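Local coordinates for AclR protein (Streptomyces galilaeus, PDB 2GEY) that is a putative hydroxylase of the SnoaL-like family, probably acting in the biosynthesis of an aromatic polyketide antibiotic, at residues L61-K66 against L77-T82. Sequence-based numbering, arbitrary orientation.
Sequences LQLEVK and LRITVT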
ATOM      1  N   LEU A  61       6.517  -1.363 -19.534  1.00 23.64           N
ATOM      2  CA  LEU A  61       5.769  -0.934 -18.361  1.00 23.76           C
ATOM      3  C   LEU A  61       5.352   0.530 -18.477  1.00 23.71           C
ATOM      4  O   LEU A  61       6.035   1.342 -19.123  1.00 23.41           O
ATOM      5  CB  LEU A  61       6.545  -1.188 -17.068  1.00 23.63           C
ATOM      6  CG  LEU A  61       7.845  -0.412 -16.852  1.00 24.49           C
ATOM      7  CD1 LEU A  61       7.582   0.980 -16.273  1.00 25.07           C
ATOM      8  CD2 LEU A  61       8.776  -1.208 -15.934  1.00 24.14           C
ATOM      9  N   GLN A  62       4.210   0.847 -17.884  1.00 23.60           N
ATOM     10  CA  GLN A  62       3.701   2.214 -17.841  1.00 24.00           C
ATOM     11  C   GLN A  62       3.223   2.528 -16.438  1.00 24.58           C
ATOM     12  O   GLN A  62       2.574   1.693 -15.800  1.00 24.86           O
ATOM     13  CB  GLN A  62       2.546   2.388 -18.842  1.00 24.01           C
ATOM     14  CG  GLN A  62       2.983   2.370 -20.288  1.00 23.99           C
ATOM     15  CD  GLN A  62       3.723   3.635 -20.671  1.00 24.93           C
ATOM     16  OE1 GLN A  62       3.114   4.701 -20.807  1.00 24.12           O
ATOM     17  NE2 GLN A  62       5.045   3.528 -20.838  1.00 22.30           N
ATOM     18  N   LEU A  63       3.577   3.716 -15.959  1.00 24.74           N
ATOM     19  CA  LEU A  63       3.143   4.218 -14.661  1.00 25.36           C
ATOM     20  C   LEU A  63       1.988   5.168 -14.858  1.00 25.89           C
ATOM     21  O   LEU A  63       2.106   6.131 -15.622  1.00 25.37           O
ATOM     22  CB  LEU A  63       4.265   4.985 -13.967  1.00 25.22           C
ATOM     23  CG  LEU A  63       5.349   4.176 -13.264  1.00 25.76           C
ATOM     24  CD1 LEU A  63       6.030   3.229 -14.211  1.00 27.60           C
ATOM     25  CD2 LEU A  63       6.346   5.128 -12.637  1.00 26.66           C
ATOM     26  N   GLU A  64       0.885   4.909 -14.168  1.00 26.29           N
ATOM     27  CA  GLU A  64      -0.222   5.849 -14.127  1.00 27.00           C
ATOM     28  C   GLU A  64      -0.265   6.484 -12.748  1.00 26.82           C
ATOM     29  O   GLU A  64      -0.396   5.783 -11.741  1.00 25.67           O
ATOM     30  CB  GLU A  64      -1.556   5.167 -14.403  1.00 27.59           C
ATOM     31  CG  GLU A  64      -2.709   6.167 -14.411  1.00 28.14           C
ATOM     32  CD  GLU A  64      -4.078   5.535 -14.514  1.00 30.76           C
ATOM     33  OE1 GLU A  64      -4.177   4.291 -14.566  1.00 35.88           O
ATOM     34  OE2 GLU A  64      -5.073   6.301 -14.518  1.00 36.64           O
ATOM     35  N   VAL A  65      -0.148   7.810 -12.703  1.00 26.53           N
ATOM     36  CA  VAL A  65      -0.228   8.527 -11.433  1.00 26.26           C
ATOM     37  C   VAL A  65      -1.704   8.704 -11.067  1.00 26.03           C
ATOM     38  O   VAL A  65      -2.454   9.433 -11.728  1.00 25.59           O
ATOM     39  CB  VAL A  65       0.523   9.880 -11.486  1.00 26.05           C
ATOM     40  CG1 VAL A  65       0.388  10.627 -10.165  1.00 26.84           C
ATOM     41  CG2 VAL A  65       1.991   9.639 -11.848  1.00 26.89           C
ATOM     42  N   LYS A  66      -2.128   7.994 -10.034  1.00 25.97           N
ATOM     43  CA  LYS A  66      -3.507   8.076  -9.557  1.00 26.34           C
ATOM     44  C   LYS A  66      -3.709   9.285  -8.657  1.00 26.40           C
ATOM     45  O   LYS A  66      -4.799   9.880  -8.610  1.00 26.78           O
ATOM     46  CB  LYS A  66      -3.879   6.804  -8.795  1.00 26.64           C
ATOM     47  CG  LYS A  66      -3.705   5.501  -9.576  1.00 28.37           C
ATOM     48  CD  LYS A  66      -4.502   5.453 -10.868  1.00 30.58           C
ATOM     49  CE  LYS A  66      -5.988   5.454 -10.647  1.00 32.66           C
ATOM     50  NZ  LYS A  66      -6.743   5.175 -11.927  1.00 33.69           N
ATOM     51  N   LEU A  77       3.396  10.004  -4.451  1.00 23.83           N
ATOM     52  CA  LEU A  77       2.666   9.632  -5.653  1.00 24.73           C
ATOM     53  C   LEU A  77       2.096   8.249  -5.445  1.00 24.32           C
ATOM     54  O   LEU A  77       2.834   7.330  -5.079  1.00 25.05           O
ATOM     55  CB  LEU A  77       3.579   9.591  -6.872  1.00 24.96           C
ATOM     56  CG  LEU A  77       4.244  10.926  -7.222  1.00 26.58           C
ATOM     57  CD1 LEU A  77       5.557  11.064  -6.476  1.00 28.80           C
ATOM     58  CD2 LEU A  77       4.479  11.011  -8.705  1.00 27.10           C
ATOM     59  N   ARG A  78       0.804   8.108  -5.682  1.00 24.39           N
ATOM     60  CA  ARG A  78       0.158   6.806  -5.713  1.00 24.82           C
ATOM     61  C   ARG A  78       0.071   6.410  -7.185  1.00 24.91           C
ATOM     62  O   ARG A  78      -0.544   7.113  -7.997  1.00 24.50           O
ATOM     63  CB  ARG A  78      -1.230   6.870  -5.073  1.00 24.74           C
ATOM     64  CG  ARG A  78      -1.948   5.520  -5.057  1.00 24.93           C
ATOM     65  CD  ARG A  78      -3.128   5.495  -4.094  1.00 25.90           C
ATOM     66  NE  ARG A  78      -4.040   6.620  -4.305  1.00 26.34           N
ATOM     67  CZ  ARG A  78      -5.013   6.649  -5.208  1.00 26.24           C
ATOM     68  NH1 ARG A  78      -5.244   5.627  -6.001  1.00 26.85           N
ATOM     69  NH2 ARG A  78      -5.774   7.719  -5.309  1.00 28.60           N
ATOM     70  N   ILE A  79       0.686   5.278  -7.507  1.00 25.15           N
ATOM     71  CA  ILE A  79       0.934   4.879  -8.881  1.00 25.35           C
ATOM     72  C   ILE A  79       0.444   3.456  -9.137  1.00 25.56           C
ATOM     73  O   ILE A  79       0.639   2.571  -8.302  1.00 25.30           O
ATOM     74  CB  ILE A  79       2.444   4.955  -9.184  1.00 25.59           C
ATOM     75  CG1 ILE A  79       2.918   6.414  -9.113  1.00 26.61           C
ATOM     76  CG2 ILE A  79       2.768   4.336 -10.547  1.00 25.71           C
ATOM     77  CD1 ILE A  79       4.406   6.580  -8.994  1.00 26.98           C
ATOM     78  N   THR A  80      -0.177   3.253 -10.295  1.00 25.27           N
ATOM     79  CA  THR A  80      -0.506   1.925 -10.788  1.00 25.02           C
ATOM     80  C   THR A  80       0.400   1.623 -11.971  1.00 25.07           C
ATOM     81  O   THR A  80       0.517   2.433 -12.896  1.00 25.03           O
ATOM     82  CB  THR A  80      -1.979   1.844 -11.207  1.00 25.32           C
ATOM     83  OG1 THR A  80      -2.802   2.067 -10.052  1.00 26.84           O
ATOM     84  CG2 THR A  80      -2.305   0.470 -11.828  1.00 25.52           C
ATOM     85  N   VAL A  81       1.061   0.473 -11.916  1.00 24.66           N
ATOM     86  CA  VAL A  81       1.934   0.027 -12.995  1.00 24.73           C
ATOM     87  C   VAL A  81       1.225  -1.055 -13.790  1.00 24.66           C
ATOM     88  O   VAL A  81       0.615  -1.958 -13.208  1.00 23.81           O
ATOM     89  CB  VAL A  81       3.266  -0.537 -12.464  1.00 25.15           C
ATOM     90  CG1 VAL A  81       4.177  -0.938 -13.629  1.00 25.49           C
ATOM     91  CG2 VAL A  81       3.957   0.485 -11.569  1.00 25.62           C
ATOM     92  N   THR A  82       1.294  -0.952 -15.115  1.00 24.11           N
ATOM     93  CA  THR A  82       0.802  -2.003 -16.005  1.00 24.37           C
ATOM     94  C   THR A  82       1.881  -2.353 -17.012  1.00 24.17           C
ATOM     95  O   THR A  82       2.647  -1.490 -17.431  1.00 23.24           O
ATOM     96  CB  THR A  82      -0.488  -1.599 -16.733  1.00 24.67           C
ATOM     97  OG1 THR A  82      -0.283  -0.393 -17.473  1.00 26.06           O
ATOM     98  CG2 THR A  82      -1.615  -1.385 -15.734  1.00 25.27           C
TER
HETATM   99  O   HOH W   1      -0.475   2.057 -16.038  1.00 24.64           O
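Leu63 and Ile79 meet on the face that helix 3-18 covers of an antiparallel beta hairpin, strands 62-71 and 74-84, in the sheet of this SnoaL-like, NTF2-type alpha+beta barrel; strand 62-71 is outermost within this chain, while 74-84 bonds on to 98-110. Backbone bonding sets the pairing: Gln62 with Thr82 and Glu64 with Thr80 are hydrogen-bonded pairs, Leu63-Val81 and Val65-Ile79 non-hydrogen-bonded ones. Glu64 N reaches Thr80 O at 2.8 Å and is nearly straight (173° at the hydrogen), whereas Lys66 N to Arg78 O, although 2.7 Å, is bent to 144°.

The apolar packing lies on the face bearing Leu63, Val65, Ile79 and Val81, tight around the buried Ile79 and Val81. Ile79 holds CG2 anti to its backbone N and CG1 beside it (chi1 -65°), which brings CG2 to 3.8 Å from Leu63 CG, the two side chains crossing at a slant. Further along, Val65 CG2 touches both Ile79 CG1 (4.3 Å) and Leu77 CD2 (4.2 Å). From helix 3-18, Trp17 packs against Leu63 and Val14 against Val65. A glycerol bound near Leu63 is consistent with a pocket there.

The other face is polar and more loosely filled toward Gln62 and Thr82, where a water donates to Gln62 O (3.1 Å) and also hydrogen-bonds Thr82 OG1. Thr80 OG1 is instead held by His102 and by Asp39 of the second subunit. Arg78, extended through CD and then bent at chi3, lays one guanidinium face over Lys66 CB; its NE forms a salt bridge with Glu106 of the second subunit. Glu64 lies on the solvent-exposed side, and Lys66, curling back through chi2 and chi3, makes a salt bridge to it, NZ meeting OE2 at 3.3 Å from above the carboxylate plane.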